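Local coordinates for KP6 killer toxin subunit alpha (Ustilago maydis virus P6, PDB 4GVB), which is the receptor-recognising half of a secreted heterodimeric viral toxin that, together with its beta partner, kills sensitive fungal cells, at residues Ala30-Lys41 against Phe53-His64. Sequence-based numbering, arbitrary orientation.
Sequences ATAAGCGDHLSK and FSDDLRNQFYSH
Leu39 meets Leu57 through methyl groups, the two side chains running past one another in opposite directions, with Leu39 CD2 3.7 Å from Leu57 CD1. Leu39 CD2 also lies 4.1 Å from Phe53 CD2, approaching that ring obliquely. Leu57, just ahead of helix 58-67, lays its CB over the centre of the same ring, so Phe53 meets Leu57 of its own segment over a face and Leu39 from across the contact. Nearer the Lys41 end, Lys41 crosses Asp55 at about a right angle. A bend at chi3 (-69°) turns its chain end to Asp55, where NZ makes a 2.7 Å salt bridge to the anti lone pair of OD2, an oxygen also hydrogen-bonded to Asn2 ND2. A water joins Lys41 O to Ser54 N. Phe61 has CG anti to its backbone N (chi1 -173°), which brings the ring edge to Gly34 O, 3.4 Å from Phe61 CD1, while Thr31 CG2 comes obliquely to 3.8 Å from Phe61 CZ. Gly34 CA sits over one face of the His64 ring, 3.7 Å from its centroid, a CH-pi contact that holds although the ring's flip is uncertain. The contact joins helix 28-33 and its following loop, disulfide-linked through Cys35-Cys51, to helix 58-67 of this small alpha+beta subunit with its four-stranded antiparallel sheet.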
loop_
_atom_site.group_PDB
_atom_site.type_symbol
_atom_site.label_atom_id
_atom_site.label_comp_id
_atom_site.label_asym_id
_atom_site.label_seq_id
_atom_site.Cartn_x
_atom_site.Cartn_y
_atom_site.Cartn_z
ATOM N N ALA A 30 -2.632 -0.782 -3.106
ATOM C CA ALA A 30 -1.890 0.468 -3.017
ATOM C C ALA A 30 -2.639 1.573 -3.771
ATOM O O ALA A 30 -2.744 2.710 -3.306
ATOM C CB ALA A 30 -0.507 0.296 -3.586
ATOM N N THR A 31 -3.170 1.224 -4.937
ATOM C CA THR A 31 -3.990 2.159 -5.707
ATOM C C THR A 31 -5.205 2.578 -4.921
ATOM O O THR A 31 -5.485 3.767 -4.810
ATOM C CB THR A 31 -4.471 1.558 -7.051
ATOM O OG1 THR A 31 -3.338 1.229 -7.854
ATOM C CG2 THR A 31 -5.329 2.580 -7.809
ATOM N N ALA A 32 -5.939 1.603 -4.388
ATOM C CA ALA A 32 -7.128 1.878 -3.589
ATOM C C ALA A 32 -6.854 2.869 -2.473
ATOM O O ALA A 32 -7.655 3.758 -2.235
ATOM C CB ALA A 32 -7.699 0.594 -3.007
ATOM N N ALA A 33 -5.738 2.681 -1.771
ATOM C CA ALA A 33 -5.382 3.541 -0.641
ATOM C C ALA A 33 -5.098 4.984 -1.029
ATOM O O ALA A 33 -5.059 5.879 -0.167
ATOM C CB ALA A 33 -4.180 2.948 0.117
ATOM N N GLY A 34 -4.861 5.201 -2.322
ATOM C CA GLY A 34 -4.621 6.519 -2.876
ATOM C C GLY A 34 -5.783 7.045 -3.705
ATOM O O GLY A 34 -5.617 7.994 -4.453
ATOM N N CYS A 35 -6.965 6.468 -3.537
ATOM C CA CYS A 35 -8.112 6.813 -4.385
ATOM C C CYS A 35 -9.449 6.863 -3.632
ATOM O O CYS A 35 -9.546 6.490 -2.461
ATOM C CB CYS A 35 -8.232 5.785 -5.516
ATOM S SG CYS A 35 -9.046 6.441 -7.007
ATOM N N GLY A 36 -10.489 7.322 -4.318
ATOM C CA GLY A 36 -11.834 7.203 -3.791
ATOM C C GLY A 36 -12.016 8.133 -2.623
ATOM O O GLY A 36 -11.813 9.338 -2.766
ATOM N N ASP A 37 -12.404 7.582 -1.475
ATOM C CA ASP A 37 -12.545 8.383 -0.260
ATOM C C ASP A 37 -11.243 9.125 0.056
ATOM O O ASP A 37 -11.251 10.147 0.744
ATOM C CB ASP A 37 -12.907 7.505 0.944
ATOM C CG ASP A 37 -14.311 6.909 0.854
ATOM O OD1 ASP A 37 -15.204 7.526 0.233
ATOM O OD2 ASP A 37 -14.515 5.819 1.434
ATOM N N HIS A 38 -10.123 8.610 -0.447
ATOM C CA HIS A 38 -8.813 9.122 -0.034
ATOM C C HIS A 38 -8.324 10.246 -0.915
ATOM O O HIS A 38 -7.352 10.926 -0.582
ATOM C CB HIS A 38 -7.778 7.993 -0.016
ATOM C CG HIS A 38 -8.184 6.825 0.825
ATOM N ND1 HIS A 38 -8.286 6.897 2.196
ATOM C CD2 HIS A 38 -8.527 5.561 0.488
ATOM C CE1 HIS A 38 -8.669 5.726 2.669
ATOM N NE2 HIS A 38 -8.816 4.897 1.653
ATOM N N LEU A 39 -8.991 10.448 -2.049
ATOM C CA LEU A 39 -8.572 11.474 -2.993
ATOM C C LEU A 39 -9.792 12.208 -3.533
ATOM O O LEU A 39 -10.576 11.667 -4.317
ATOM C CB LEU A 39 -7.752 10.877 -4.146
ATOM C CG LEU A 39 -7.147 11.884 -5.130
ATOM C CD1 LEU A 39 -6.270 12.921 -4.413
ATOM C CD2 LEU A 39 -6.344 11.174 -6.201
ATOM N N SER A 40 -9.946 13.446 -3.108
ATOM C CA SER A 40 -11.090 14.258 -3.526
ATOM C C SER A 40 -11.206 14.315 -5.043
ATOM O O SER A 40 -10.216 14.512 -5.742
ATOM C CB SER A 40 -10.971 15.668 -2.945
ATOM O OG SER A 40 -12.046 16.494 -3.360
ATOM N N LYS A 41 -12.427 14.121 -5.537
ATOM C CA LYS A 41 -12.735 14.269 -6.955
ATOM C C LYS A 41 -12.352 13.026 -7.755
ATOM O O LYS A 41 -12.580 12.963 -8.960
ATOM C CB LYS A 41 -12.047 15.511 -7.535
ATOM C CG LYS A 41 -12.355 16.804 -6.785
ATOM C CD LYS A 41 -11.569 17.992 -7.339
ATOM C CE LYS A 41 -10.076 17.862 -7.047
ATOM N NZ LYS A 41 -9.244 18.865 -7.766
ATOM N N PHE A 53 -9.615 10.348 -12.584
ATOM C CA PHE A 53 -9.929 11.721 -12.257
ATOM C C PHE A 53 -9.953 12.637 -13.490
ATOM O O PHE A 53 -9.340 12.349 -14.535
ATOM C CB PHE A 53 -9.009 12.304 -11.153
ATOM C CG PHE A 53 -7.604 11.762 -11.167
ATOM C CD1 PHE A 53 -6.671 12.212 -12.099
ATOM C CD2 PHE A 53 -7.210 10.802 -10.238
ATOM C CE1 PHE A 53 -5.373 11.696 -12.112
ATOM C CE2 PHE A 53 -5.907 10.285 -10.238
ATOM C CZ PHE A 53 -4.996 10.726 -11.179
ATOM N N SER A 54 -10.667 13.744 -13.349
ATOM C CA SER A 54 -10.771 14.723 -14.425
ATOM C C SER A 54 -9.680 15.770 -14.244
ATOM O O SER A 54 -8.879 16.012 -15.141
ATOM C CB SER A 54 -12.168 15.375 -14.429
ATOM O OG SER A 54 -12.241 16.406 -15.400
ATOM N N ASP A 55 -9.640 16.392 -13.073
ATOM C CA ASP A 55 -8.529 17.275 -12.765
ATOM C C ASP A 55 -7.240 16.451 -12.825
ATOM O O ASP A 55 -7.256 15.240 -12.615
ATOM C CB ASP A 55 -8.705 17.928 -11.392
ATOM C CG ASP A 55 -9.814 18.972 -11.372
ATOM O OD1 ASP A 55 -10.252 19.416 -12.457
ATOM O OD2 ASP A 55 -10.232 19.367 -10.269
ATOM N N ASP A 56 -6.127 17.105 -13.121
ATOM C CA ASP A 56 -4.867 16.389 -13.264
ATOM C C ASP A 56 -4.241 16.123 -11.901
ATOM O O ASP A 56 -3.430 16.910 -11.415
ATOM C CB ASP A 56 -3.901 17.193 -14.130
ATOM C CG ASP A 56 -2.658 16.413 -14.474
ATOM O OD1 ASP A 56 -2.487 15.310 -13.920
ATOM O OD2 ASP A 56 -1.854 16.900 -15.289
ATOM N N LEU A 57 -4.624 15.011 -11.289
ATOM C CA LEU A 57 -4.129 14.651 -9.967
ATOM C C LEU A 57 -2.955 13.674 -10.061
ATOM O O LEU A 57 -2.606 13.011 -9.078
ATOM C CB LEU A 57 -5.253 14.016 -9.145
ATOM C CG LEU A 57 -6.545 14.830 -9.004
ATOM C CD1 LEU A 57 -7.568 14.087 -8.148
ATOM C CD2 LEU A 57 -6.283 16.207 -8.419
ATOM N N ARG A 58 -2.357 13.573 -11.244
ATOM C CA ARG A 58 -1.260 12.626 -11.465
ATOM C C ARG A 58 -0.089 12.815 -10.496
ATOM O O ARG A 58 0.474 11.840 -9.965
ATOM C CB ARG A 58 -0.769 12.691 -12.923
ATOM C CG ARG A 58 -1.690 12.001 -13.939
ATOM C CD ARG A 58 -1.172 12.181 -15.361
ATOM N NE ARG A 58 -1.079 13.601 -15.697
ATOM C CZ ARG A 58 -0.537 14.076 -16.814
ATOM N NH1 ARG A 58 -0.032 13.240 -17.708
ATOM N NH2 ARG A 58 -0.494 15.384 -17.031
ATOM N N ASN A 59 0.298 14.061 -10.263
ATOM C CA ASN A 59 1.447 14.318 -9.402
ATOM C C ASN A 59 1.181 13.872 -7.976
ATOM O O ASN A 59 2.015 13.207 -7.352
ATOM C CB ASN A 59 1.809 15.798 -9.410
ATOM C CG ASN A 59 3.222 16.047 -8.923
ATOM O OD1 ASN A 59 4.158 15.316 -9.280
ATOM N ND2 ASN A 59 3.390 17.080 -8.107
ATOM N N GLN A 60 0.026 14.276 -7.451
ATOM C CA GLN A 60 -0.402 13.867 -6.124
ATOM C C GLN A 60 -0.458 12.346 -6.029
ATOM O O GLN A 60 0.110 11.755 -5.114
ATOM C CB GLN A 60 -1.776 14.461 -5.775
ATOM C CG GLN A 60 -1.797 15.982 -5.608
ATOM C CD GLN A 60 -1.949 16.752 -6.933
ATOM O OE1 GLN A 60 -1.739 16.211 -8.020
ATOM N NE2 GLN A 60 -2.318 18.025 -6.830
ATOM N N PHE A 61 -1.147 11.703 -6.970
ATOM C CA PHE A 61 -1.273 10.258 -6.920
ATOM C C PHE A 61 0.103 9.600 -6.965
ATOM O O PHE A 61 0.368 8.600 -6.273
ATOM C CB PHE A 61 -2.167 9.749 -8.057
ATOM C CG PHE A 61 -2.461 8.290 -7.966
ATOM C CD1 PHE A 61 -3.324 7.812 -7.002
ATOM C CD2 PHE A 61 -1.861 7.391 -8.839
ATOM C CE1 PHE A 61 -3.592 6.466 -6.895
ATOM C CE2 PHE A 61 -2.118 6.032 -8.724
ATOM C CZ PHE A 61 -2.985 5.575 -7.763
ATOM N N TYR A 62 0.991 10.178 -7.765
ATOM C CA TYR A 62 2.350 9.663 -7.872
ATOM C C TYR A 62 3.054 9.653 -6.527
ATOM O O TYR A 62 3.829 8.739 -6.229
ATOM C CB TYR A 62 3.190 10.487 -8.849
ATOM C CG TYR A 62 4.645 10.027 -8.850
ATOM C CD1 TYR A 62 5.031 8.880 -9.532
ATOM C CD2 TYR A 62 5.616 10.728 -8.149
ATOM C CE1 TYR A 62 6.361 8.456 -9.530
ATOM C CE2 TYR A 62 6.938 10.306 -8.135
ATOM C CZ TYR A 62 7.297 9.173 -8.827
ATOM O OH TYR A 62 8.607 8.765 -8.812
ATOM N N SER A 63 2.819 10.688 -5.729
ATOM C CA SER A 63 3.500 10.799 -4.448
ATOM C C SER A 63 3.062 9.663 -3.547
ATOM O O SER A 63 3.841 9.178 -2.728
ATOM C CB SER A 63 3.234 12.145 -3.778
ATOM O OG SER A 63 1.997 12.122 -3.080
ATOM N N HIS A 64 1.817 9.222 -3.706
ATOM C CA HIS A 64 1.333 8.089 -2.934
ATOM C C HIS A 64 1.996 6.787 -3.395
ATOM O O HIS A 64 2.579 6.063 -2.577
ATOM C CB HIS A 64 -0.203 7.981 -2.966
ATOM C CG HIS A 64 -0.722 6.745 -2.305
ATOM N ND1 HIS A 64 -1.119 5.625 -3.014
ATOM C CD2 HIS A 64 -0.893 6.438 -0.999
ATOM C CE1 HIS A 64 -1.500 4.683 -2.169
ATOM N NE2 HIS A 64 -1.376 5.154 -0.937
HETATM O O HOH W 1 -12.607 14.111 -11.339
#